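Local coordinates for Apc35852 (PDB 1U9C), which is of unknown function but belongs to the DJ-1/PfpI family, whose members include chaperones and cysteine proteases, at residues 10-15 and 94-99; 48-53 and 80-85; 149-154 and 193-198; 156-161 and 184-189. All blocks are in the same frame, centred on the assembly; numbering follows the deposited sequence.

Interaction 1 of 4, residues 10-15 and 94-99; sequences MVVTNH and FLPGGH
Met10 and Phe94 lie side by side on one face of the central sheet, where the parallel strands 7-12 and 92-95 run next to each other. The methionine chain turns at its thioether (chi3 76°), which brings the terminal methyl CE alongside the phenylalanine, 3.9 Å from Phe94 CD2, in an oblique approach to the ring. CE also comes near Pro96 CG, and that same proline carbon lies in the plane of the Phe94 ring at its edge. Further along, Val12 and Pro96 cross at a slant, with the CG1 branch of Val12 3.7 Å from Pro96 CG. Val11 meets Leu95 through the branch carbon itself: Val11 CB is 3.7 Å from Leu95 CD2. Helix 28-40 covers the Met10 side through Phe31 and Pro34. The one direct hydrogen bond between the segments is backbone, from Val11 N to Phe94 O (3.0 Å, 161°), and Met10 CA adds a CH...O contact to the same oxygen. Beyond it Pro96 has no N-H to give; its CD stands 3.2 Å from Val11 O, a buried carbonyl without a hydrogen-bond partner. Where the strands part, a water takes over, accepting from Thr13 N and donating to Pro96 O and Gly97 O. Gly98, held by its N to the sulfinate of the oxidised cysteine at position 129, places this strand end beside that modified residue. The chemistry thus changes along the contact, from apolar side chains beside the strand bond to a buried, water-bridged polar stretch where the strands part.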
loop_
_atom_site.group_PDB
_atom_site.type_symbol
_atom_site.label_atom_id
_atom_site.label_comp_id
_atom_site.label_asym_id
_atom_site.label_seq_id
_atom_site.Cartn_x
_atom_site.Cartn_y
_atom_site.Cartn_z
ATOM N N MET A 10 -6.088 4.848 -4.802
ATOM C CA MET A 10 -5.822 3.854 -3.751
ATOM C C MET A 10 -6.071 2.463 -4.268
ATOM O O MET A 10 -7.096 2.297 -4.961
ATOM C CB MET A 10 -6.700 4.125 -2.534
ATOM C CG MET A 10 -6.440 5.519 -1.931
ATOM S SD MET A 10 -7.302 5.827 -0.363
ATOM C CE MET A 10 -6.302 4.865 0.760
ATOM N N VAL A 11 -5.155 1.529 -4.036
ATOM C CA VAL A 11 -5.324 0.178 -4.576
ATOM C C VAL A 11 -5.177 -0.807 -3.444
ATOM O O VAL A 11 -4.191 -0.822 -2.724
ATOM C CB VAL A 11 -4.294 -0.121 -5.677
ATOM C CG1 VAL A 11 -4.606 -1.474 -6.310
ATOM C CG2 VAL A 11 -4.269 0.938 -6.758
ATOM N N VAL A 12 -6.196 -1.666 -3.285
ATOM C CA VAL A 12 -6.219 -2.672 -2.244
ATOM C C VAL A 12 -6.353 -4.100 -2.816
ATOM O O VAL A 12 -6.757 -4.349 -3.936
ATOM C CB VAL A 12 -7.349 -2.396 -1.214
ATOM C CG1 VAL A 12 -7.150 -1.036 -0.600
ATOM C CG2 VAL A 12 -8.752 -2.518 -1.859
ATOM N N THR A 13 -5.982 -5.048 -1.937
ATOM C CA THR A 13 -6.057 -6.499 -2.229
ATOM C C THR A 13 -7.486 -7.000 -2.253
ATOM O O THR A 13 -8.412 -6.409 -1.693
ATOM C CB THR A 13 -5.241 -7.240 -1.150
ATOM O OG1 THR A 13 -5.136 -8.649 -1.463
ATOM C CG2 THR A 13 -5.881 -7.187 0.217
ATOM N N ASN A 14 -7.670 -8.124 -2.943
ATOM C CA ASN A 14 -8.872 -8.912 -2.878
ATOM C C ASN A 14 -8.595 -10.355 -2.416
ATOM O O ASN A 14 -9.500 -11.184 -2.485
ATOM C CB ASN A 14 -9.592 -9.004 -4.219
ATOM C CG ASN A 14 -9.889 -7.659 -4.815
ATOM O OD1 ASN A 14 -9.038 -7.085 -5.451
ATOM N ND2 ASN A 14 -11.122 -7.134 -4.612
ATOM N N HIS A 15 -7.400 -10.619 -1.907
ATOM C CA HIS A 15 -6.997 -11.976 -1.616
ATOM C C HIS A 15 -7.324 -12.419 -0.233
ATOM O O HIS A 15 -7.000 -11.711 0.731
ATOM C CB HIS A 15 -5.506 -12.139 -1.828
ATOM C CG HIS A 15 -5.084 -13.554 -1.874
ATOM N ND1 HIS A 15 -5.117 -14.279 -3.032
ATOM C CD2 HIS A 15 -4.729 -14.414 -0.891
ATOM C CE1 HIS A 15 -4.789 -15.541 -2.766
ATOM N NE2 HIS A 15 -4.522 -15.646 -1.472
ATOM N N PHE A 94 -1.531 5.104 -3.532
ATOM C CA PHE A 94 -1.402 4.639 -2.161
ATOM C C PHE A 94 -1.813 3.174 -2.057
ATOM O O PHE A 94 -2.926 2.849 -2.436
ATOM C CB PHE A 94 -2.293 5.522 -1.269
ATOM C CG PHE A 94 -1.987 5.399 0.199
ATOM C CD1 PHE A 94 -1.204 6.338 0.847
ATOM C CD2 PHE A 94 -2.417 4.295 0.948
ATOM C CE1 PHE A 94 -0.896 6.198 2.183
ATOM C CE2 PHE A 94 -2.086 4.178 2.279
ATOM C CZ PHE A 94 -1.321 5.150 2.870
ATOM N N LEU A 95 -0.927 2.357 -1.521
ATOM C CA LEU A 95 -1.141 0.904 -1.358
ATOM C C LEU A 95 -1.241 0.509 0.081
ATOM O O LEU A 95 -0.230 0.339 0.755
ATOM C CB LEU A 95 0.038 0.134 -2.008
ATOM C CG LEU A 95 0.301 0.409 -3.479
ATOM C CD1 LEU A 95 1.461 -0.460 -3.974
ATOM C CD2 LEU A 95 -0.831 0.321 -4.313
ATOM N N PRO A 96 -2.461 0.381 0.612
ATOM C CA PRO A 96 -2.619 -0.222 1.911
ATOM C C PRO A 96 -2.173 -1.680 1.873
ATOM O O PRO A 96 -2.024 -2.310 0.844
ATOM C CB PRO A 96 -4.135 -0.146 2.119
ATOM C CG PRO A 96 -4.591 0.979 1.249
ATOM C CD PRO A 96 -3.742 0.760 0.029
ATOM N N GLY A 97 -2.043 -2.233 3.083
ATOM C CA GLY A 97 -1.608 -3.628 3.293
ATOM C C GLY A 97 -2.665 -4.633 3.665
ATOM O O GLY A 97 -3.798 -4.605 3.173
ATOM N N GLY A 98 -2.282 -5.515 4.573
ATOM C CA GLY A 98 -2.916 -6.784 4.823
ATOM C C GLY A 98 -2.075 -7.872 4.155
ATOM O O GLY A 98 -1.571 -7.680 3.066
ATOM N N HIS A 99 -2.099 -9.079 4.729
ATOM C CA HIS A 99 -1.362 -10.190 4.112
ATOM C C HIS A 99 -1.887 -10.588 2.753
ATOM O O HIS A 99 -1.112 -11.155 2.011
ATOM C CB HIS A 99 -1.331 -11.428 5.035
ATOM C CG HIS A 99 -0.313 -11.373 6.135
ATOM N ND1 HIS A 99 -0.665 -11.111 7.431
ATOM C CD2 HIS A 99 1.023 -11.607 6.142
ATOM C CE1 HIS A 99 0.423 -11.134 8.194
ATOM N NE2 HIS A 99 1.457 -11.469 7.443
HETATM O O HOH W 1 -4.447 -3.819 0.436
#

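Interaction 2 of 4, residues 48-53 and 80-85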
loop_
_atom_site.group_PDB
_atom_site.type_symbol
_atom_site.label_atom_id
_atom_site.label_comp_id
_atom_site.label_asym_id
_atom_site.label_seq_id
_atom_site.Cartn_x
_atom_site.Cartn_y
_atom_site.Cartn_z
ATOM N N ALA A 48 -9.714 1.654 -5.904
ATOM C CA ALA A 48 -9.580 0.489 -6.737
ATOM C C ALA A 48 -9.107 -0.729 -5.959
ATOM O O ALA A 48 -8.493 -0.632 -4.892
ATOM C CB ALA A 48 -8.649 0.759 -7.921
ATOM N N SER A 49 -9.387 -1.876 -6.526
ATOM C CA SER A 49 -8.795 -3.132 -6.060
ATOM C C SER A 49 -8.353 -3.923 -7.267
ATOM O O SER A 49 -8.673 -3.626 -8.410
ATOM C CB SER A 49 -9.725 -3.882 -5.125
ATOM O OG SER A 49 -10.878 -4.351 -5.852
ATOM N N ILE A 50 -7.596 -4.987 -7.025
ATOM C CA ILE A 50 -7.157 -5.833 -8.122
ATOM C C ILE A 50 -8.371 -6.334 -8.923
ATOM O O ILE A 50 -8.353 -6.338 -10.183
ATOM C CB ILE A 50 -6.300 -6.969 -7.544
ATOM C CG1 ILE A 50 -5.033 -6.472 -6.871
ATOM C CG2 ILE A 50 -6.035 -8.032 -8.658
ATOM C CD1 ILE A 50 -4.101 -5.654 -7.721
ATOM N N GLN A 51 -9.414 -6.806 -8.241
ATOM C CA GLN A 51 -10.582 -7.375 -8.900
ATOM C C GLN A 51 -11.776 -6.503 -9.095
ATOM O O GLN A 51 -12.644 -6.841 -9.905
ATOM C CB GLN A 51 -11.069 -8.589 -8.123
ATOM C CG GLN A 51 -9.997 -9.673 -7.956
ATOM C CD GLN A 51 -9.717 -10.393 -9.198
ATOM O OE1 GLN A 51 -9.072 -9.845 -10.125
ATOM N NE2 GLN A 51 -10.183 -11.647 -9.263
ATOM N N GLY A 52 -11.827 -5.392 -8.387
ATOM C CA GLY A 52 -13.027 -4.613 -8.278
ATOM C C GLY A 52 -13.996 -5.265 -7.325
ATOM O O GLY A 52 -13.789 -6.388 -6.852
ATOM N N GLY A 53 -15.103 -4.589 -7.062
ATOM C CA GLY A 53 -16.109 -5.160 -6.196
ATOM C C GLY A 53 -15.848 -5.051 -4.721
ATOM O O GLY A 53 -15.128 -4.151 -4.259
ATOM N N ALA A 80 -13.520 0.003 -7.836
ATOM C CA ALA A 80 -13.188 -0.108 -9.251
ATOM C C ALA A 80 -12.161 -1.210 -9.462
ATOM O O ALA A 80 -11.319 -1.446 -8.611
ATOM C CB ALA A 80 -12.649 1.208 -9.752
ATOM N N ARG A 81 -12.182 -1.866 -10.616
ATOM C CA ARG A 81 -11.181 -2.826 -10.952
ATOM C C ARG A 81 -9.993 -2.101 -11.540
ATOM O O ARG A 81 -10.112 -1.431 -12.559
ATOM C CB ARG A 81 -11.755 -3.786 -11.968
ATOM C CG ARG A 81 -10.828 -4.873 -12.393
ATOM C CD ARG A 81 -11.516 -5.938 -13.249
ATOM N NE ARG A 81 -12.145 -5.417 -14.453
ATOM C CZ ARG A 81 -11.562 -5.367 -15.650
ATOM N NH1 ARG A 81 -10.334 -5.826 -15.819
ATOM N NH2 ARG A 81 -12.218 -4.881 -16.711
ATOM N N LEU A 82 -8.808 -2.282 -10.980
ATOM C CA LEU A 82 -7.647 -1.580 -11.451
ATOM C C LEU A 82 -7.433 -1.859 -12.944
ATOM O O LEU A 82 -7.463 -2.978 -13.368
ATOM C CB LEU A 82 -6.420 -2.067 -10.703
ATOM C CG LEU A 82 -5.111 -1.339 -10.981
ATOM C CD1 LEU A 82 -5.200 0.073 -10.545
ATOM C CD2 LEU A 82 -3.973 -2.118 -10.393
ATOM N N SER A 83 -7.099 -0.810 -13.669
ATOM C CA SER A 83 -6.833 -0.845 -15.144
ATOM C C SER A 83 -5.513 -0.174 -15.421
ATOM O O SER A 83 -5.064 0.693 -14.705
ATOM C CB SER A 83 -7.942 -0.056 -15.846
ATOM O OG SER A 83 -7.699 0.167 -17.196
ATOM N N LYS A 84 -4.924 -0.515 -16.582
ATOM C CA LYS A 84 -3.778 0.269 -17.074
ATOM C C LYS A 84 -4.117 1.734 -17.335
ATOM O O LYS A 84 -3.252 2.591 -17.212
ATOM C CB LYS A 84 -3.148 -0.375 -18.287
ATOM C CG LYS A 84 -2.526 -1.692 -17.971
ATOM C CD LYS A 84 -1.696 -2.278 -19.124
ATOM C CE LYS A 84 -1.072 -3.621 -18.682
ATOM N NZ LYS A 84 -0.597 -4.430 -19.833
ATOM N N ASP A 85 -5.397 2.041 -17.550
ATOM C CA ASP A 85 -5.853 3.436 -17.663
ATOM C C ASP A 85 -5.546 4.251 -16.383
ATOM O O ASP A 85 -5.377 5.452 -16.393
ATOM C CB ASP A 85 -7.366 3.500 -17.975
ATOM C CG ASP A 85 -7.725 2.972 -19.336
ATOM O OD1 ASP A 85 -6.824 2.873 -20.186
ATOM O OD2 ASP A 85 -8.896 2.643 -19.633
HETATM O O HOH W 2 -6.979 -5.493 -12.305
#
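Gly52 folds back against the strand it faces, its CA only 3.7 Å from Arg81 CA, so that residues 48-53 meet residues 80-85 both as a strand and as the turn that follows. The two strands belong to a beta-alpha-beta unit, strand 44-49, helix 70-75 and strand 80-81, at one margin of the mixed central sheet. Their parallel ladder is short: Ser49 N donates to Ala80 O, and Ser49 O accepts from Leu82 N (2.9 Å). Ala48 CB lies 4.4 Å from Ala80 CB on their shared face and, on another side, 4.4 Å from Leu82 CD1. A side chain at Gly52 would run into Arg81 CB, and its positive phi (76°) also suits glycine. Arg81, with CG anti to the backbone N (chi1 -179°), lays its aliphatic part along the turn, Arg81 CD standing 3.6 Å from Gln51 O, before the chain bends and the guanidinium leads away. Ser49 OG takes a weak bond from Gly52 N, but its stronger partner is Thr79 OG1. Leu82 packs inward on Val11 and on helix 109-120. Past the ladder a water joins the segments, donating to Ile50 O at 2.7 Å and to Leu82 O at 2.8 Å.

Interaction 3 of 4, residues 149-154 and 193-198; sequences GKTVTS and FSVRDG
Asp197 reaches across to the backbone of residues 149-154 and makes the tightest point of the contact. With CG anti to its own N (chi1 -177°), its carboxylate extends far enough for OD2 to accept from Thr151 N through the anti lone pair, 2.8 Å away and nearly straight at 167°. Lys150 wraps round the acid by its carbons: the chain bends at three successive torsions and brings Lys150 CE to 3.4 Å from Asp197 CG, while the ammonium NZ stays loose, 4.8 Å from Asp197 OD1. Replacing Asp197 by an alanine would probably leave Thr151 N without its acceptor and the folded lysine chain without the carboxylate it packs on. Solvent lies just beyond this grip, where exposed Gly149 and Gly198 add almost nothing. Toward the other end side chains pack closely without hydrogen bonds across: Thr151 and Val195 cross at about a right angle, touching through their CG2 methyls at 3.8 Å, and Thr153 meets Phe193 at the ring edge. Thr153 OG1, 3.7 Å from Phe193 CD2, is hydrogen-bonded to Val185 O. Though roughly antiparallel, the segments form no beta ladder together. Strand 194-197 is an outermost strand of the central sheet, paired with 200-203 and backed by helix 209-221, whereas strand 151-152 pairs with 183-184 in a small sheet whose Val152 packs on Leu200 and Thr202.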
loop_
_atom_site.group_PDB
_atom_site.type_symbol
_atom_site.label_atom_id
_atom_site.label_comp_id
_atom_site.label_asym_id
_atom_site.label_seq_id
_atom_site.Cartn_x
_atom_site.Cartn_y
_atom_site.Cartn_z
ATOM N N GLY A 149 18.276 1.589 -4.357
ATOM C CA GLY A 149 18.957 2.771 -3.810
ATOM C C GLY A 149 18.077 3.704 -3.005
ATOM O O GLY A 149 18.509 4.779 -2.591
ATOM N N LYS A 150 16.851 3.274 -2.763
ATOM C CA LYS A 150 15.884 4.102 -2.041
ATOM C C LYS A 150 15.721 3.648 -0.593
ATOM O O LYS A 150 15.789 2.444 -0.316
ATOM C CB LYS A 150 14.515 4.020 -2.714
ATOM C CG LYS A 150 14.446 4.523 -4.151
ATOM C CD LYS A 150 14.762 5.999 -4.257
ATOM C CE LYS A 150 13.589 6.853 -3.793
ATOM N NZ LYS A 150 12.609 7.050 -4.893
ATOM N N THR A 151 15.476 4.597 0.305
ATOM C CA THR A 151 15.221 4.336 1.709
ATOM C C THR A 151 13.744 3.937 1.831
ATOM O O THR A 151 12.867 4.717 1.480
ATOM C CB THR A 151 15.483 5.574 2.565
ATOM O OG1 THR A 151 16.882 5.908 2.498
ATOM C CG2 THR A 151 15.227 5.276 4.054
ATOM N N VAL A 152 13.481 2.755 2.362
ATOM C CA VAL A 152 12.122 2.255 2.508
ATOM C C VAL A 152 11.947 1.499 3.788
ATOM O O VAL A 152 12.938 0.999 4.382
ATOM C CB VAL A 152 11.708 1.342 1.387
ATOM C CG1 VAL A 152 11.931 1.947 0.052
ATOM C CG2 VAL A 152 12.372 -0.035 1.488
ATOM N N THR A 153 10.686 1.362 4.170
ATOM C CA THR A 153 10.280 0.463 5.227
ATOM C C THR A 153 9.126 -0.397 4.784
ATOM O O THR A 153 8.534 -0.172 3.728
ATOM C CB THR A 153 9.987 1.249 6.507
ATOM O OG1 THR A 153 9.900 0.378 7.637
ATOM C CG2 THR A 153 8.678 2.008 6.477
ATOM N N SER A 154 8.804 -1.388 5.609
ATOM C CA SER A 154 7.666 -2.277 5.389
ATOM C C SER A 154 7.462 -3.054 6.650
ATOM O O SER A 154 8.274 -2.993 7.558
ATOM C CB SER A 154 7.858 -3.260 4.239
ATOM O OG SER A 154 8.830 -4.288 4.526
ATOM N N PHE A 193 6.158 4.208 12.383
ATOM C CA PHE A 193 7.353 4.516 11.664
ATOM C C PHE A 193 7.046 4.629 10.176
ATOM O O PHE A 193 6.575 3.669 9.540
ATOM C CB PHE A 193 8.433 3.445 11.868
ATOM C CG PHE A 193 9.715 3.807 11.192
ATOM C CD1 PHE A 193 10.534 4.813 11.723
ATOM C CD2 PHE A 193 10.078 3.216 10.012
ATOM C CE1 PHE A 193 11.689 5.172 11.072
ATOM C CE2 PHE A 193 11.256 3.572 9.371
ATOM C CZ PHE A 193 12.056 4.558 9.899
ATOM N N SER A 194 7.319 5.789 9.599
ATOM C CA SER A 194 7.238 5.932 8.163
ATOM C C SER A 194 8.366 6.774 7.618
ATOM O O SER A 194 9.038 7.528 8.354
ATOM C CB SER A 194 5.912 6.544 7.716
ATOM O OG SER A 194 5.746 7.809 8.340
ATOM N N VAL A 195 8.616 6.621 6.327
ATOM C CA VAL A 195 9.764 7.267 5.710
ATOM C C VAL A 195 9.433 7.852 4.385
ATOM O O VAL A 195 8.630 7.325 3.661
ATOM C CB VAL A 195 10.936 6.340 5.592
ATOM C CG1 VAL A 195 10.671 5.220 4.649
ATOM C CG2 VAL A 195 12.178 7.132 5.207
ATOM N N ARG A 196 10.006 9.014 4.100
ATOM C CA ARG A 196 9.991 9.615 2.792
ATOM C C ARG A 196 11.404 9.643 2.201
ATOM O O ARG A 196 12.331 10.166 2.830
ATOM C CB ARG A 196 9.432 11.012 2.883
ATOM C CG ARG A 196 9.522 11.789 1.593
ATOM C CD ARG A 196 8.819 13.095 1.574
ATOM N NE ARG A 196 8.882 13.752 0.259
ATOM C CZ ARG A 196 8.421 14.950 0.003
ATOM N NH1 ARG A 196 7.935 15.729 0.961
ATOM N NH2 ARG A 196 8.524 15.421 -1.226
ATOM N N ASP A 197 11.513 9.121 0.994
ATOM C CA ASP A 197 12.732 9.247 0.214
ATOM C C ASP A 197 12.285 9.847 -1.103
ATOM O O ASP A 197 11.875 9.117 -2.007
ATOM C CB ASP A 197 13.417 7.896 -0.015
ATOM C CG ASP A 197 14.752 8.033 -0.777
ATOM O OD1 ASP A 197 15.041 9.100 -1.317
ATOM O OD2 ASP A 197 15.534 7.099 -0.931
ATOM N N GLY A 198 12.308 11.159 -1.207
ATOM C CA GLY A 198 11.839 11.815 -2.418
ATOM C C GLY A 198 10.385 11.552 -2.614
ATOM O O GLY A 198 9.574 11.819 -1.717
#

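Interaction 4 of 4, residues 156-161 and 184-189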
loop_
_atom_site.group_PDB
_atom_site.type_symbol
_atom_site.label_atom_id
_atom_site.label_comp_id
_atom_site.label_asym_id
_atom_site.label_seq_id
_atom_site.Cartn_x
_atom_site.Cartn_y
_atom_site.Cartn_z
ATOM N N THR A 156 8.143 -5.820 8.941
ATOM C CA THR A 156 9.474 -6.386 9.082
ATOM C C THR A 156 9.423 -7.883 9.187
ATOM O O THR A 156 8.406 -8.463 9.570
ATOM C CB THR A 156 10.191 -5.813 10.321
ATOM O OG1 THR A 156 9.458 -6.124 11.514
ATOM C CG2 THR A 156 10.334 -4.302 10.269
ATOM N N ASP A 157 10.563 -8.495 8.897
ATOM C CA ASP A 157 10.692 -9.940 9.043
ATOM C C ASP A 157 10.456 -10.353 10.475
ATOM O O ASP A 157 9.879 -11.402 10.713
ATOM C CB ASP A 157 12.051 -10.429 8.630
ATOM C CG ASP A 157 12.333 -10.248 7.161
ATOM O OD1 ASP A 157 11.417 -9.954 6.364
ATOM O OD2 ASP A 157 13.501 -10.423 6.726
ATOM N N GLU A 158 10.932 -9.544 11.435
ATOM C CA GLU A 158 10.653 -9.776 12.861
ATOM C C GLU A 158 9.172 -9.752 13.203
ATOM O O GLU A 158 8.672 -10.604 13.914
ATOM C CB GLU A 158 11.368 -8.722 13.733
ATOM C CG GLU A 158 11.210 -8.969 15.239
ATOM C CD GLU A 158 11.665 -7.800 16.119
ATOM O OE1 GLU A 158 11.894 -6.682 15.609
ATOM O OE2 GLU A 158 11.806 -8.006 17.342
ATOM N N GLU A 159 8.452 -8.768 12.672
ATOM C CA GLU A 159 7.011 -8.697 12.864
ATOM C C GLU A 159 6.335 -9.909 12.214
ATOM O O GLU A 159 5.455 -10.495 12.815
ATOM C CB GLU A 159 6.437 -7.399 12.299
ATOM C CG GLU A 159 6.665 -6.193 13.209
ATOM C CD GLU A 159 6.567 -4.836 12.515
ATOM O OE1 GLU A 159 7.089 -4.689 11.383
ATOM O OE2 GLU A 159 6.035 -3.886 13.134
ATOM N N GLU A 160 6.843 -10.344 11.071
ATOM C CA GLU A 160 6.278 -11.505 10.366
ATOM C C GLU A 160 6.501 -12.808 11.127
ATOM O O GLU A 160 5.641 -13.696 11.150
ATOM C CB GLU A 160 6.888 -11.622 8.957
ATOM C CG GLU A 160 6.093 -12.482 7.979
ATOM C CD GLU A 160 4.805 -11.813 7.548
ATOM O OE1 GLU A 160 4.836 -11.069 6.553
ATOM O OE2 GLU A 160 3.788 -11.979 8.229
ATOM N N ARG A 161 7.689 -12.967 11.699
ATOM C CA ARG A 161 7.974 -14.141 12.522
ATOM C C ARG A 161 7.119 -14.133 13.785
ATOM O O ARG A 161 6.673 -15.173 14.220
ATOM C CB ARG A 161 9.449 -14.198 12.919
ATOM C CG ARG A 161 10.409 -14.532 11.772
ATOM C CD ARG A 161 11.815 -14.817 12.241
ATOM N NE ARG A 161 12.275 -13.770 13.142
ATOM C CZ ARG A 161 12.987 -12.697 12.798
ATOM N NH1 ARG A 161 13.388 -12.498 11.540
ATOM N NH2 ARG A 161 13.316 -11.815 13.737
ATOM N N PHE A 184 16.878 -0.530 3.618
ATOM C CA PHE A 184 15.754 -0.769 4.487
ATOM C C PHE A 184 16.012 -0.141 5.838
ATOM O O PHE A 184 17.136 -0.176 6.358
ATOM C CB PHE A 184 15.508 -2.274 4.638
ATOM C CG PHE A 184 14.191 -2.606 5.269
ATOM C CD1 PHE A 184 13.043 -2.743 4.501
ATOM C CD2 PHE A 184 14.080 -2.691 6.639
ATOM C CE1 PHE A 184 11.817 -3.029 5.103
ATOM C CE2 PHE A 184 12.870 -2.947 7.233
ATOM C CZ PHE A 184 11.736 -3.120 6.464
ATOM N N VAL A 185 14.954 0.413 6.406
ATOM C CA VAL A 185 15.008 1.025 7.708
ATOM C C VAL A 185 13.669 0.772 8.398
ATOM O O VAL A 185 12.635 0.494 7.748
ATOM C CB VAL A 185 15.350 2.522 7.570
ATOM C CG1 VAL A 185 14.184 3.292 6.996
ATOM C CG2 VAL A 185 15.871 3.099 8.887
ATOM N N ARG A 186 13.696 0.803 9.722
ATOM C CA ARG A 186 12.522 0.516 10.499
ATOM C C ARG A 186 12.599 1.117 11.876
ATOM O O ARG A 186 13.627 1.670 12.265
ATOM C CB ARG A 186 12.346 -1.003 10.589
ATOM C CG ARG A 186 13.681 -1.712 10.823
ATOM C CD ARG A 186 13.539 -3.008 11.469
ATOM N NE ARG A 186 12.771 -2.926 12.703
ATOM C CZ ARG A 186 12.407 -3.994 13.403
ATOM N NH1 ARG A 186 12.735 -5.214 12.989
ATOM N NH2 ARG A 186 11.691 -3.839 14.510
ATOM N N GLY A 187 11.497 1.015 12.601
ATOM C CA GLY A 187 11.406 1.406 13.983
ATOM C C GLY A 187 11.006 0.180 14.788
ATOM O O GLY A 187 10.909 -0.952 14.267
ATOM N N GLY A 188 10.737 0.402 16.064
ATOM C CA GLY A 188 10.310 -0.693 16.917
ATOM C C GLY A 188 9.134 -1.442 16.329
ATOM O O GLY A 188 8.268 -0.844 15.682
ATOM N N LYS A 189 9.087 -2.757 16.539
ATOM C CA LYS A 189 7.932 -3.520 16.081
ATOM C C LYS A 189 6.674 -2.816 16.593
ATOM O O LYS A 189 6.640 -2.308 17.704
ATOM C CB LYS A 189 7.984 -4.995 16.525
ATOM C CG LYS A 189 8.186 -5.265 18.008
ATOM C CD LYS A 189 7.991 -6.739 18.301
ATOM C CE LYS A 189 8.457 -7.108 19.679
ATOM N NZ LYS A 189 8.212 -8.548 19.974
#
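Arg186, Lys189 and Thr156 bury the most surface here, and the arginine supplies the direct polar bonds across the contact. Its NH1 and NH2 both donate to Glu158 OE1 in an end-on salt bridge, each at 3.1 Å; the oxygen sits near the guanidinium plane, with the carboxylate turned 45° from it. NE and NH2 also reach back side-on to Gly187 O, fixing the rotation of the group. Thr156 comes over one guanidinium face, its methyl CG2 3.4 Å above the plane, offset toward the rim, and at the same time at the edge of the Phe184 ring, 4.2 Å from Phe184 CE2. A leucine in place of the arginine would probably leave the Glu158 carboxylate without its charged mate and Gly187 O without its two side-chain donors. A chi1 of 61° turns the threonine hydroxyl to the helix end and leaves CG2 over the guanidinium: OG1 accepts from Glu159 N at 3.1 Å, and Glu159 OE1 takes Thr156 N in return, a capping box. Lys189 lies across the glutamates, its CB 3.8 Å from Glu159 CG, and carries its ammonium on to a salt bridge with Glu162. Glu159 OE2 bonds to Trp190 N and Asn205 ND2. The contact thus ties the first turn of helix 157-163 to the loop between strands 183-184 and 194-197, with helix 173-179 packing on Thr156 and Phe184.

Interaction 1 is the buried core of the set, joining two inner strands of the central sheet, while interactions 2, 3 and 4 are only partly buried. Interactions 1 and 2 hold neighbouring strands, 7-12 and 44-49, and touch through Met10 O with Ala48 N and Asn14 OD1 with Gln51 N. Interaction 3 reaches the other margin of that sheet, its centre about 26 Å from that of interaction 2, and adjoins interaction 4 through Val152 O and Val185 N. Apolar side chains and strand bonds prevail in the first two; a carboxylate-to-backbone bond and a salt bridge with helix capping mark the last two. His99 NE2 and Glu160 OE2 link interactions 1 and 4.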